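Endoglucanase EG-II (Hypocrea jecorina, PDB 3QR3) catalyses the internal hydrolysis of beta-1,4-glucosidic bonds in cellulose, using the TIM-barrel catalytic domain of a family 5 glycoside hydrolase. Local coordinates at residues S176-L181 with T211-F216; K135-S140 with A172-Q177; H230-T235 with V266-Q271. All blocks are in the same frame, centred on the assembly; numbering follows the deposited sequence.

All three contacts sit in the one TIM barrel. Interactions 1 and 2 are neighbours, centres about 12 Å apart, and share S176 and Q177: the connection leaving helix 155-171 first meets the turn that follows helix 122-136 in interaction 2, then runs into strand 179-182, which pairs with strand 214-219 in interaction 1. Interaction 3 comes later in the chain and lies on the opposite side of the chain's centre, its centre about 32 Å from that of interaction 1 and 39 Å from that of interaction 2. It ties the loop after strand 214-219 to helix 267-281. Barrel wall, loops leading into strands and loops leading out of them are thus each represented.

Interaction 1 of 3, residues S176-L181 with T211-F216; sequences SQFISL and TTNLIF
I179, S180 and L181 pair in parallel with L214, I215 and F216, joining strands 179-182 and 214-219, two neighbouring staves of the TIM barrel linked as a beta-alpha-beta unit through helix 197-201. Three backbone bonds make the ladder. I179 N gives to N213 O at 2.9 Å, I215 N to I179 O at 2.9 Å, and L181 N to I215 O at 2.8 Å. The short strand segments diverge by 40°, the twist that helps a parallel sheet close into a barrel.

On one face I179 and L214 lie side by side, pointing the same way, with I179 CB 3.9 Å from L214 CD2. L181 CD1 reaches across to F216 CE1, also 3.9 Å away. Helix 155-171 packs against this face, I169 touching I179 and V162 touching L181.

F178 meets its neighbours through CD1 and CE1: CD1 lies 3.7 Å from I215 CG1, and CE1 only 3.3 Å from N213 OD1, ring and amide planes being 73° apart. Its CG stands beside the backbone N (chi1 -71°), which brings the ring to both partners. With an alanine in place of F178, I215 CG1 would probably lose an apolar neighbour and the N213 amide would be freer to turn.

Further out, W143 and L288 also touch F178, while S180 OG is bonded to W143 NE1 and D217 OD2. Strand 214-219 is entered through a type II turn with N213 at positive phi, closed by L214 N bonding to T211 O at 3.1 Å.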
ATOM      1  N   SER A 176      -2.212 -10.997  15.362  1.00 18.42           N
ATOM      2  CA  SER A 176      -1.975  -9.688  15.969  1.00 22.38           C
ATOM      3  C   SER A 176      -1.936  -8.551  14.945  1.00 27.63           C
ATOM      4  O   SER A 176      -2.034  -7.386  15.310  1.00 22.17           O
ATOM      5  CB  SER A 176      -0.659  -9.702  16.753  1.00 27.64           C
ATOM      6  OG  SER A 176       0.455  -9.773  15.870  1.00 26.58           O
ATOM      7  N   GLN A 177      -1.791  -8.890  13.666  1.00 20.50           N
ATOM      8  CA  GLN A 177      -1.435  -7.899  12.652  1.00 20.78           C
ATOM      9  C   GLN A 177      -2.622  -7.106  12.116  1.00 19.39           C
ATOM     10  O   GLN A 177      -3.750  -7.592  12.116  1.00 16.84           O
ATOM     11  CB  GLN A 177      -0.731  -8.592  11.475  1.00 20.52           C
ATOM     12  CG  GLN A 177       0.660  -9.127  11.786  1.00 20.89           C
ATOM     13  CD  GLN A 177       0.657 -10.528  12.395  1.00 21.75           C
ATOM     14  OE1 GLN A 177      -0.382 -11.050  12.800  1.00 19.70           O
ATOM     15  NE2 GLN A 177       1.833 -11.140  12.462  1.00 21.83           N
ATOM     16  N   PHE A 178      -2.357  -5.889  11.644  1.00 15.77           N
ATOM     17  CA  PHE A 178      -3.322  -5.151  10.830  1.00 15.19           C
ATOM     18  C   PHE A 178      -3.531  -5.842   9.484  1.00 19.03           C
ATOM     19  O   PHE A 178      -2.586  -6.385   8.891  1.00 18.07           O
ATOM     20  CB  PHE A 178      -2.835  -3.717  10.551  1.00 15.09           C
ATOM     21  CG  PHE A 178      -2.857  -2.802  11.752  1.00 19.82           C
ATOM     22  CD1 PHE A 178      -4.057  -2.456  12.365  1.00 15.63           C
ATOM     23  CD2 PHE A 178      -1.673  -2.258  12.243  1.00 18.52           C
ATOM     24  CE1 PHE A 178      -4.076  -1.601  13.449  1.00 15.64           C
ATOM     25  CE2 PHE A 178      -1.682  -1.402  13.335  1.00 18.52           C
ATOM     26  CZ  PHE A 178      -2.881  -1.065  13.935  1.00 20.07           C
ATOM     27  N   ILE A 179      -4.760  -5.786   8.985  1.00 17.50           N
ATOM     28  CA  ILE A 179      -5.082  -6.303   7.660  1.00 17.24           C
ATOM     29  C   ILE A 179      -5.887  -5.242   6.903  1.00 20.65           C
ATOM     30  O   ILE A 179      -6.835  -4.690   7.438  1.00 17.99           O
ATOM     31  CB  ILE A 179      -5.899  -7.612   7.736  1.00 18.24           C
ATOM     32  CG1 ILE A 179      -5.139  -8.681   8.521  1.00 17.35           C
ATOM     33  CG2 ILE A 179      -6.212  -8.131   6.338  1.00 19.00           C
ATOM     34  CD1 ILE A 179      -5.953  -9.963   8.742  1.00 17.77           C
ATOM     35  N   SER A 180      -5.493  -4.948   5.666  1.00 20.11           N
ATOM     36  CA  SER A 180      -6.203  -3.984   4.828  1.00 16.69           C
ATOM     37  C   SER A 180      -7.437  -4.584   4.182  1.00 21.09           C
ATOM     38  O   SER A 180      -7.414  -5.735   3.743  1.00 24.09           O
ATOM     39  CB  SER A 180      -5.301  -3.512   3.688  1.00 22.44           C
ATOM     40  OG  SER A 180      -4.232  -2.726   4.165  1.00 25.88           O
ATOM     41  N   LEU A 181      -8.506  -3.792   4.098  1.00 15.26           N
ATOM     42  CA  LEU A 181      -9.685  -4.156   3.318  1.00 20.94           C
ATOM     43  C   LEU A 181      -9.821  -3.180   2.139  1.00 18.99           C
ATOM     44  O   LEU A 181     -10.239  -2.037   2.324  1.00 17.22           O
ATOM     45  CB  LEU A 181     -10.944  -4.112   4.200  1.00 15.94           C
ATOM     46  CG  LEU A 181     -10.895  -4.891   5.520  1.00 23.30           C
ATOM     47  CD1 LEU A 181     -12.187  -4.730   6.311  1.00 21.05           C
ATOM     48  CD2 LEU A 181     -10.594  -6.378   5.269  1.00 18.57           C
ATOM     49  N   THR A 211     -14.127  -7.043  14.376  1.00 22.76           N
ATOM     50  CA  THR A 211     -13.506  -6.375  13.232  1.00 21.46           C
ATOM     51  C   THR A 211     -12.167  -5.781  13.638  1.00 24.75           C
ATOM     52  O   THR A 211     -11.579  -4.954  12.921  1.00 21.70           O
ATOM     53  CB  THR A 211     -14.394  -5.269  12.630  1.00 22.72           C
ATOM     54  OG1 THR A 211     -14.656  -4.270  13.620  1.00 28.99           O
ATOM     55  CG2 THR A 211     -15.713  -5.841  12.114  1.00 25.95           C
ATOM     56  N   THR A 212     -11.677  -6.227  14.787  1.00 22.29           N
ATOM     57  CA  THR A 212     -10.421  -5.733  15.336  1.00 23.55           C
ATOM     58  C   THR A 212      -9.263  -5.820  14.333  1.00 18.55           C
ATOM     59  O   THR A 212      -9.008  -6.876  13.732  1.00 17.58           O
ATOM     60  CB  THR A 212     -10.055  -6.490  16.628  1.00 30.50           C
ATOM     61  OG1 THR A 212     -11.188  -6.500  17.504  1.00 25.54           O
ATOM     62  CG2 THR A 212      -8.869  -5.827  17.334  1.00 26.24           C
ATOM     63  N   ASN A 213      -8.579  -4.698  14.156  1.00 19.53           N
ATOM     64  CA  ASN A 213      -7.393  -4.610  13.300  1.00 15.06           C
ATOM     65  C   ASN A 213      -7.648  -4.831  11.811  1.00 17.19           C
ATOM     66  O   ASN A 213      -6.729  -5.126  11.038  1.00 24.67           O
ATOM     67  CB  ASN A 213      -6.295  -5.534  13.829  1.00 18.91           C
ATOM     68  CG  ASN A 213      -5.662  -4.999  15.105  1.00 24.93           C
ATOM     69  OD1 ASN A 213      -5.681  -3.792  15.362  1.00 23.87           O
ATOM     70  ND2 ASN A 213      -5.117  -5.896  15.917  1.00 32.44           N
ATOM     71  N   LEU A 214      -8.900  -4.667  11.407  1.00 17.87           N
ATOM     72  CA  LEU A 214      -9.271  -4.758  10.007  1.00 17.33           C
ATOM     73  C   LEU A 214      -9.531  -3.335   9.577  1.00 15.07           C
ATOM     74  O   LEU A 214     -10.506  -2.715   9.997  1.00 19.12           O
ATOM     75  CB  LEU A 214     -10.517  -5.635   9.820  1.00 16.98           C
ATOM     76  CG  LEU A 214     -10.421  -7.080  10.315  1.00 19.75           C
ATOM     77  CD1 LEU A 214     -11.709  -7.858  10.004  1.00 16.80           C
ATOM     78  CD2 LEU A 214      -9.210  -7.809   9.724  1.00 15.10           C
ATOM     79  N   ILE A 215      -8.628  -2.809   8.755  1.00 16.87           N
ATOM     80  CA  ILE A 215      -8.595  -1.389   8.466  1.00 12.94           C
ATOM     81  C   ILE A 215      -8.971  -1.152   7.020  1.00 19.07           C
ATOM     82  O   ILE A 215      -8.457  -1.829   6.134  1.00 16.80           O
ATOM     83  CB  ILE A 215      -7.175  -0.836   8.721  1.00 22.12           C
ATOM     84  CG1 ILE A 215      -6.682  -1.260  10.117  1.00 15.41           C
ATOM     85  CG2 ILE A 215      -7.132   0.688   8.515  1.00 17.27           C
ATOM     86  CD1 ILE A 215      -7.565  -0.746  11.276  1.00 15.69           C
ATOM     87  N   PHE A 216      -9.867  -0.201   6.770  1.00 14.86           N
ATOM     88  CA  PHE A 216     -10.224   0.105   5.392  1.00 15.41           C
ATOM     89  C   PHE A 216      -9.041   0.772   4.691  1.00 17.75           C
ATOM     90  O   PHE A 216      -8.420   1.674   5.231  1.00 17.94           O
ATOM     91  CB  PHE A 216     -11.484   0.969   5.322  1.00 15.55           C
ATOM     92  CG  PHE A 216     -12.723   0.278   5.873  1.00 16.42           C
ATOM     93  CD1 PHE A 216     -13.210  -0.886   5.283  1.00 14.60           C
ATOM     94  CD2 PHE A 216     -13.389   0.796   6.968  1.00 18.94           C
ATOM     95  CE1 PHE A 216     -14.349  -1.523   5.783  1.00 22.49           C
ATOM     96  CE2 PHE A 216     -14.526   0.173   7.475  1.00 17.73           C
ATOM     97  CZ  PHE A 216     -15.010  -0.992   6.880  1.00 16.28           C
TER

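Interaction 2 of 3, residues K135-S140 with A172-Q177; sequences KYASQS and AGATSQ
The hydrogen bonds across this contact come from the side-chain amide of Q177, which reaches A137 and Q139. NE2 gives to A137 O at 2.9 Å and to Q139 O at 3.0 Å, so a single nitrogen grips two carbonyls of the same turn. It meets both from above the carbonyl plane, 63° out of it at A137 and 76° at Q139. Seen from the glutamine, A137 O lies in the amide plane and Q139 O is somewhat tilted from it. The side chain bends at chi2 (86°), which places the amide against the turn. The other branch of the amide, OE1, takes a weak bond from S176 N, which helps fix the amide's rotation. The turn itself, type I from Y136 to Q139, is closed by Q139 N bonding to Y136 O.

A water forms a second bridge. It donates to A137 O at 2.7 Å, donates weakly to G173 O at 3.4 Å, and is hydrogen-bonded to S176 OG at 3.2 Å. A137 O therefore serves both the glutamine and the water.

Packing makes up the rest. A137 CB presses on the backbone of G173, 3.6 Å from its C, and lies near the methyl of A174. G173 ends helix 155-171 in a Schellman motif at positive phi; a CB there would jam against the carbonyl O of A172 and also crowd the A137 methyl. S140 CB comes within 3.2 Å of S176 OG, and a sulfate lies beside S140.

R170, through NH1, holds A174 O and Q177 O from the helix side. These are two successive alpha-to-beta connections of a TIM barrel, leading from helices 122-136 and 155-171 into strands 142-145 and 179-182, laced together at the N-terminal ends of the strands.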
ATOM      1  N   LYS A 135       4.421 -17.258   7.190  1.00 20.64           N
ATOM      2  CA  LYS A 135       5.788 -16.750   7.266  1.00 20.46           C
ATOM      3  C   LYS A 135       5.897 -15.623   8.290  1.00 22.98           C
ATOM      4  O   LYS A 135       6.845 -15.566   9.062  1.00 23.45           O
ATOM      5  CB  LYS A 135       6.254 -16.237   5.903  1.00 20.10           C
ATOM      6  CG  LYS A 135       7.689 -15.700   5.902  1.00 21.24           C
ATOM      7  CD  LYS A 135       8.181 -15.412   4.482  1.00 21.43           C
ATOM      8  CE  LYS A 135       9.667 -15.073   4.473  1.00 27.21           C
ATOM      9  NZ  LYS A 135      10.518 -16.262   4.771  1.00 24.44           N
ATOM     10  N   TYR A 136       4.909 -14.734   8.300  1.00 16.94           N
ATOM     11  CA  TYR A 136       5.003 -13.510   9.085  1.00 20.23           C
ATOM     12  C   TYR A 136       4.198 -13.522  10.383  1.00 21.89           C
ATOM     13  O   TYR A 136       4.102 -12.503  11.062  1.00 20.62           O
ATOM     14  CB  TYR A 136       4.607 -12.319   8.210  1.00 18.94           C
ATOM     15  CG  TYR A 136       5.627 -12.076   7.124  1.00 20.64           C
ATOM     16  CD1 TYR A 136       6.936 -11.776   7.453  1.00 23.09           C
ATOM     17  CD2 TYR A 136       5.297 -12.186   5.777  1.00 22.17           C
ATOM     18  CE1 TYR A 136       7.892 -11.572   6.481  1.00 20.21           C
ATOM     19  CE2 TYR A 136       6.256 -11.975   4.786  1.00 20.15           C
ATOM     20  CZ  TYR A 136       7.549 -11.667   5.150  1.00 17.17           C
ATOM     21  OH  TYR A 136       8.526 -11.457   4.196  1.00 19.03           O
ATOM     22  N   ALA A 137       3.636 -14.677  10.727  1.00 19.28           N
ATOM     23  CA  ALA A 137       2.739 -14.779  11.880  1.00 22.36           C
ATOM     24  C   ALA A 137       3.314 -14.173  13.162  1.00 24.15           C
ATOM     25  O   ALA A 137       2.589 -13.548  13.930  1.00 24.55           O
ATOM     26  CB  ALA A 137       2.324 -16.234  12.113  1.00 19.81           C
ATOM     27  N   SER A 138       4.613 -14.353  13.388  1.00 23.60           N
ATOM     28  CA  SER A 138       5.227 -13.925  14.643  1.00 28.34           C
ATOM     29  C   SER A 138       5.685 -12.469  14.620  1.00 27.91           C
ATOM     30  O   SER A 138       6.173 -11.966  15.623  1.00 25.56           O
ATOM     31  CB  SER A 138       6.419 -14.817  14.992  1.00 29.34           C
ATOM     32  OG  SER A 138       7.480 -14.618  14.068  1.00 37.96           O
ATOM     33  N   GLN A 139       5.525 -11.793  13.484  1.00 25.52           N
ATOM     34  CA  GLN A 139       5.972 -10.399  13.364  1.00 20.41           C
ATOM     35  C   GLN A 139       4.790  -9.434  13.299  1.00 26.72           C
ATOM     36  O   GLN A 139       4.185  -9.245  12.244  1.00 21.64           O
ATOM     37  CB  GLN A 139       6.897 -10.245  12.160  1.00 21.13           C
ATOM     38  CG  GLN A 139       8.108 -11.159  12.250  1.00 24.72           C
ATOM     39  CD  GLN A 139       9.144 -10.891  11.177  1.00 30.96           C
ATOM     40  OE1 GLN A 139       8.920 -11.163   9.994  1.00 28.88           O
ATOM     41  NE2 GLN A 139      10.296 -10.379  11.584  1.00 29.08           N
ATOM     42  N   SER A 140       4.460  -8.831  14.440  1.00 22.03           N
ATOM     43  CA  SER A 140       3.224  -8.065  14.565  1.00 20.30           C
ATOM     44  C   SER A 140       3.221  -6.742  13.792  1.00 20.82           C
ATOM     45  O   SER A 140       2.178  -6.096  13.670  1.00 19.71           O
ATOM     46  CB  SER A 140       2.910  -7.803  16.045  1.00 26.11           C
ATOM     47  OG  SER A 140       3.823  -6.860  16.582  1.00 37.27           O
ATOM     48  N   ALA A 172      -3.777 -18.956   9.961  1.00 19.60           N
ATOM     49  CA  ALA A 172      -2.366 -19.304   9.796  1.00 20.26           C
ATOM     50  C   ALA A 172      -1.529 -18.849  10.987  1.00 28.14           C
ATOM     51  O   ALA A 172      -0.325 -19.097  11.040  1.00 27.09           O
ATOM     52  CB  ALA A 172      -1.822 -18.702   8.519  1.00 20.80           C
ATOM     53  N   GLY A 173      -2.160 -18.165  11.935  1.00 21.51           N
ATOM     54  CA  GLY A 173      -1.459 -17.726  13.132  1.00 20.47           C
ATOM     55  C   GLY A 173      -1.135 -16.242  13.178  1.00 19.94           C
ATOM     56  O   GLY A 173      -0.627 -15.748  14.186  1.00 22.74           O
ATOM     57  N   ALA A 174      -1.425 -15.516  12.097  1.00 23.63           N
ATOM     58  CA  ALA A 174      -1.178 -14.071  12.086  1.00 18.83           C
ATOM     59  C   ALA A 174      -2.350 -13.330  12.716  1.00 24.53           C
ATOM     60  O   ALA A 174      -3.181 -12.734  12.024  1.00 21.34           O
ATOM     61  CB  ALA A 174      -0.904 -13.563  10.659  1.00 20.38           C
ATOM     62  N   THR A 175      -2.404 -13.366  14.041  1.00 21.51           N
ATOM     63  CA  THR A 175      -3.582 -12.921  14.764  1.00 26.98           C
ATOM     64  C   THR A 175      -3.437 -11.517  15.328  1.00 22.76           C
ATOM     65  O   THR A 175      -4.431 -10.911  15.724  1.00 23.16           O
ATOM     66  CB  THR A 175      -3.921 -13.886  15.919  1.00 25.49           C
ATOM     67  OG1 THR A 175      -2.799 -13.978  16.804  1.00 29.95           O
ATOM     68  CG2 THR A 175      -4.242 -15.265  15.373  1.00 22.90           C
ATOM     69  N   SER A 176      -2.212 -10.997  15.362  1.00 18.42           N
ATOM     70  CA  SER A 176      -1.975  -9.688  15.969  1.00 22.38           C
ATOM     71  C   SER A 176      -1.936  -8.551  14.945  1.00 27.63           C
ATOM     72  O   SER A 176      -2.034  -7.386  15.310  1.00 22.17           O
ATOM     73  CB  SER A 176      -0.659  -9.702  16.753  1.00 27.64           C
ATOM     74  OG  SER A 176       0.455  -9.773  15.870  1.00 26.58           O
ATOM     75  N   GLN A 177      -1.791  -8.890  13.666  1.00 20.50           N
ATOM     76  CA  GLN A 177      -1.435  -7.899  12.652  1.00 20.78           C
ATOM     77  C   GLN A 177      -2.622  -7.106  12.116  1.00 19.39           C
ATOM     78  O   GLN A 177      -3.750  -7.592  12.116  1.00 16.84           O
ATOM     79  CB  GLN A 177      -0.731  -8.592  11.475  1.00 20.52           C
ATOM     80  CG  GLN A 177       0.660  -9.127  11.786  1.00 20.89           C
ATOM     81  CD  GLN A 177       0.657 -10.528  12.395  1.00 21.75           C
ATOM     82  OE1 GLN A 177      -0.382 -11.050  12.800  1.00 19.70           O
ATOM     83  NE2 GLN A 177       1.833 -11.140  12.462  1.00 21.83           N
TER
HETATM   84  O   HOH W   1       0.606 -12.925  15.648  1.00 28.86           O

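Interaction 3 of 3, residues H230-T235 with V266-Q271; sequences HAECTT and VQSCIQ. With SO4 (sulfate ion), chain F.
The disulfide C233–C269 pins a surface loop to the first turn of a helix. The SG atoms of C233 and C269 are 2.0 Å apart, with a torsion of 100° about the S–S bond. A231 O lies close to the bridge, 3.0 Å from C269 SG.

Next to the covalent link, S268 OG does double duty. It donates to E232 OE1 at 2.7 Å, meeting the carboxylate from 41° above its plane, and accepts a nearly straight bond from C233 N at 3.0 Å. With chi1 at 65° the hydroxyl sits between its own backbone N and carbonyl carbon, facing the loop. A water donates to E232 OE1 at 2.8 Å and accepts from S268 N in the opening turn of the helix, giving the glutamate a second route to the same serine.

In the TIM barrel the loop follows strand 214-219 and leads toward helix 238-251, while helix 267-281 comes after strand 256-261. The contact thus connects two successive beta-to-alpha connections, the second at the start of its helix, on the side where the strands' C-terminal ends lie.

V266, the N-cap residue of helix 267-281, packs CG2 against A231 O and crosses the E232 side chain at about a right angle. On the loop, a sulfate that was probably picked up from the mother liquor is bound by two consecutive backbone amides: A231 N gives to its O3 at 2.9 Å and E232 N to its O2 at 2.8 Å. Neighbouring H230 packs CB against the sulfate, while its ND1 is bonded to D223 OD2.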
ATOM      1  N   HIS A 230      -0.347  13.308 -13.422  1.00 26.40           N
ATOM      2  CA  HIS A 230       0.010  14.684 -13.747  1.00 27.88           C
ATOM      3  C   HIS A 230       0.776  15.297 -12.591  1.00 26.32           C
ATOM      4  O   HIS A 230       0.541  14.954 -11.433  1.00 24.53           O
ATOM      5  CB  HIS A 230      -1.234  15.527 -14.026  1.00 28.08           C
ATOM      6  CG  HIS A 230      -2.176  14.900 -15.002  1.00 35.18           C
ATOM      7  ND1 HIS A 230      -3.190  14.049 -14.614  1.00 35.99           N
ATOM      8  CD2 HIS A 230      -2.250  14.987 -16.350  1.00 37.90           C
ATOM      9  CE1 HIS A 230      -3.849  13.639 -15.684  1.00 43.80           C
ATOM     10  NE2 HIS A 230      -3.300  14.195 -16.750  1.00 45.29           N
ATOM     11  N   ALA A 231       1.688  16.205 -12.916  1.00 18.94           N
ATOM     12  CA  ALA A 231       2.470  16.912 -11.912  1.00 27.53           C
ATOM     13  C   ALA A 231       1.598  17.827 -11.058  1.00 29.03           C
ATOM     14  O   ALA A 231       1.742  17.860  -9.838  1.00 27.54           O
ATOM     15  CB  ALA A 231       3.595  17.719 -12.578  1.00 23.35           C
ATOM     16  N   GLU A 232       0.679  18.549 -11.697  1.00 22.08           N
ATOM     17  CA  GLU A 232      -0.077  19.591 -11.002  1.00 21.58           C
ATOM     18  C   GLU A 232      -1.206  19.013 -10.151  1.00 26.42           C
ATOM     19  O   GLU A 232      -1.819  18.017 -10.524  1.00 28.88           O
ATOM     20  CB  GLU A 232      -0.632  20.616 -11.999  1.00 23.11           C
ATOM     21  CG  GLU A 232       0.448  21.354 -12.799  1.00 35.51           C
ATOM     22  CD  GLU A 232       1.356  22.220 -11.922  1.00 32.33           C
ATOM     23  OE1 GLU A 232       0.872  22.774 -10.909  1.00 32.89           O
ATOM     24  OE2 GLU A 232       2.551  22.356 -12.250  1.00 36.99           O
ATOM     25  N   CYS A 233      -1.460  19.631  -8.999  1.00 20.44           N
ATOM     26  CA  CYS A 233      -2.592  19.240  -8.166  1.00 23.24           C
ATOM     27  C   CYS A 233      -3.741  20.236  -8.311  1.00 29.59           C
ATOM     28  O   CYS A 233      -3.524  21.428  -8.525  1.00 24.66           O
ATOM     29  CB  CYS A 233      -2.175  19.104  -6.704  1.00 24.78           C
ATOM     30  SG  CYS A 233      -0.923  17.823  -6.420  1.00 28.66           S
ATOM     31  N   THR A 234      -4.964  19.734  -8.199  1.00 26.19           N
ATOM     32  CA  THR A 234      -6.149  20.535  -8.456  1.00 20.68           C
ATOM     33  C   THR A 234      -7.153  20.424  -7.308  1.00 24.32           C
ATOM     34  O   THR A 234      -8.214  21.048  -7.341  1.00 26.58           O
ATOM     35  CB  THR A 234      -6.841  20.092  -9.767  1.00 26.52           C
ATOM     36  OG1 THR A 234      -7.282  18.736  -9.640  1.00 31.10           O
ATOM     37  CG2 THR A 234      -5.885  20.175 -10.939  1.00 29.47           C
ATOM     38  N   THR A 235      -6.825  19.629  -6.295  1.00 19.60           N
ATOM     39  CA  THR A 235      -7.749  19.427  -5.175  1.00 24.63           C
ATOM     40  C   THR A 235      -6.995  18.959  -3.936  1.00 25.23           C
ATOM     41  O   THR A 235      -5.917  18.361  -4.043  1.00 21.92           O
ATOM     42  CB  THR A 235      -8.856  18.392  -5.529  1.00 22.42           C
ATOM     43  OG1 THR A 235      -9.782  18.258  -4.439  1.00 22.90           O
ATOM     44  CG2 THR A 235      -8.240  17.022  -5.841  1.00 21.25           C
ATOM     45  N   VAL A 266       5.805  20.388  -7.061  1.00 23.85           N
ATOM     46  CA  VAL A 266       5.478  21.716  -7.563  1.00 23.92           C
ATOM     47  C   VAL A 266       4.565  22.433  -6.563  1.00 27.02           C
ATOM     48  O   VAL A 266       3.937  21.792  -5.709  1.00 21.18           O
ATOM     49  CB  VAL A 266       4.758  21.632  -8.925  1.00 22.07           C
ATOM     50  CG1 VAL A 266       5.680  21.050  -9.981  1.00 28.68           C
ATOM     51  CG2 VAL A 266       3.484  20.792  -8.802  1.00 24.22           C
ATOM     52  N   GLN A 267       4.479  23.755  -6.685  1.00 23.56           N
ATOM     53  CA  GLN A 267       3.754  24.581  -5.714  1.00 19.87           C
ATOM     54  C   GLN A 267       2.297  24.169  -5.503  1.00 19.45           C
ATOM     55  O   GLN A 267       1.823  24.133  -4.364  1.00 24.16           O
ATOM     56  CB  GLN A 267       3.817  26.059  -6.110  1.00 22.68           C
ATOM     57  CG  GLN A 267       3.290  26.998  -5.034  1.00 33.84           C
ATOM     58  CD  GLN A 267       4.071  26.889  -3.731  1.00 33.03           C
ATOM     59  OE1 GLN A 267       5.299  26.806  -3.737  1.00 35.94           O
ATOM     60  NE2 GLN A 267       3.359  26.892  -2.608  1.00 29.79           N
ATOM     61  N   SER A 268       1.577  23.873  -6.584  1.00 21.17           N
ATOM     62  CA  SER A 268       0.167  23.474  -6.461  1.00 22.73           C
ATOM     63  C   SER A 268      -0.023  22.278  -5.527  1.00 20.21           C
ATOM     64  O   SER A 268      -0.984  22.228  -4.755  1.00 21.73           O
ATOM     65  CB  SER A 268      -0.450  23.174  -7.831  1.00 24.86           C
ATOM     66  OG  SER A 268       0.163  22.055  -8.449  1.00 24.84           O
ATOM     67  N   CYS A 269       0.894  21.313  -5.602  1.00 21.45           N
ATOM     68  CA  CYS A 269       0.809  20.117  -4.763  1.00 20.18           C
ATOM     69  C   CYS A 269       1.328  20.370  -3.355  1.00 23.09           C
ATOM     70  O   CYS A 269       0.813  19.807  -2.386  1.00 25.82           O
ATOM     71  CB  CYS A 269       1.562  18.952  -5.396  1.00 21.43           C
ATOM     72  SG  CYS A 269       0.905  18.494  -7.009  1.00 31.48           S
ATOM     73  N   ILE A 270       2.354  21.207  -3.237  1.00 22.55           N
ATOM     74  CA  ILE A 270       2.841  21.603  -1.922  1.00 21.44           C
ATOM     75  C   ILE A 270       1.698  22.223  -1.131  1.00 26.14           C
ATOM     76  O   ILE A 270       1.561  21.984   0.064  1.00 30.93           O
ATOM     77  CB  ILE A 270       4.044  22.560  -2.015  1.00 24.90           C
ATOM     78  CG1 ILE A 270       5.293  21.771  -2.431  1.00 21.32           C
ATOM     79  CG2 ILE A 270       4.257  23.274  -0.680  1.00 23.74           C
ATOM     80  CD1 ILE A 270       6.508  22.625  -2.750  1.00 26.91           C
ATOM     81  N   GLN A 271       0.852  22.994  -1.806  1.00 26.85           N
ATOM     82  CA  GLN A 271      -0.307  23.570  -1.135  0.60 23.65           C
ATOM     83  C   GLN A 271      -1.397  22.530  -0.877  1.00 27.81           C
ATOM     84  O   GLN A 271      -1.825  22.358   0.263  1.00 22.48           O
ATOM     85  CB  GLN A 271      -0.881  24.771  -1.897  0.60 25.97           C
ATOM     86  CG  GLN A 271      -2.174  25.302  -1.268  0.60 31.40           C
ATOM     87  CD  GLN A 271      -2.629  26.632  -1.849  0.60 35.84           C
ATOM     88  OE1 GLN A 271      -3.792  27.017  -1.710  0.60 37.54           O
ATOM     89  NE2 GLN A 271      -1.715  27.339  -2.499  0.60 33.33           N
TER
HETATM   90  S   SO4 F 343       1.084  18.292 -15.745  0.46 27.63           S
HETATM   91  O1  SO4 F 343       0.139  18.197 -16.857  0.87 46.59           O
HETATM   92  O2  SO4 F 343       0.330  18.530 -14.521  1.00 36.46           O
HETATM   93  O3  SO4 F 343       1.841  17.040 -15.644  0.78 32.51           O
HETATM   94  O4  SO4 F 343       2.010  19.398 -15.960  0.72 35.56           O
HETATM   95  O   HOH W   2       2.335  24.466  -9.303  1.00 28.42           O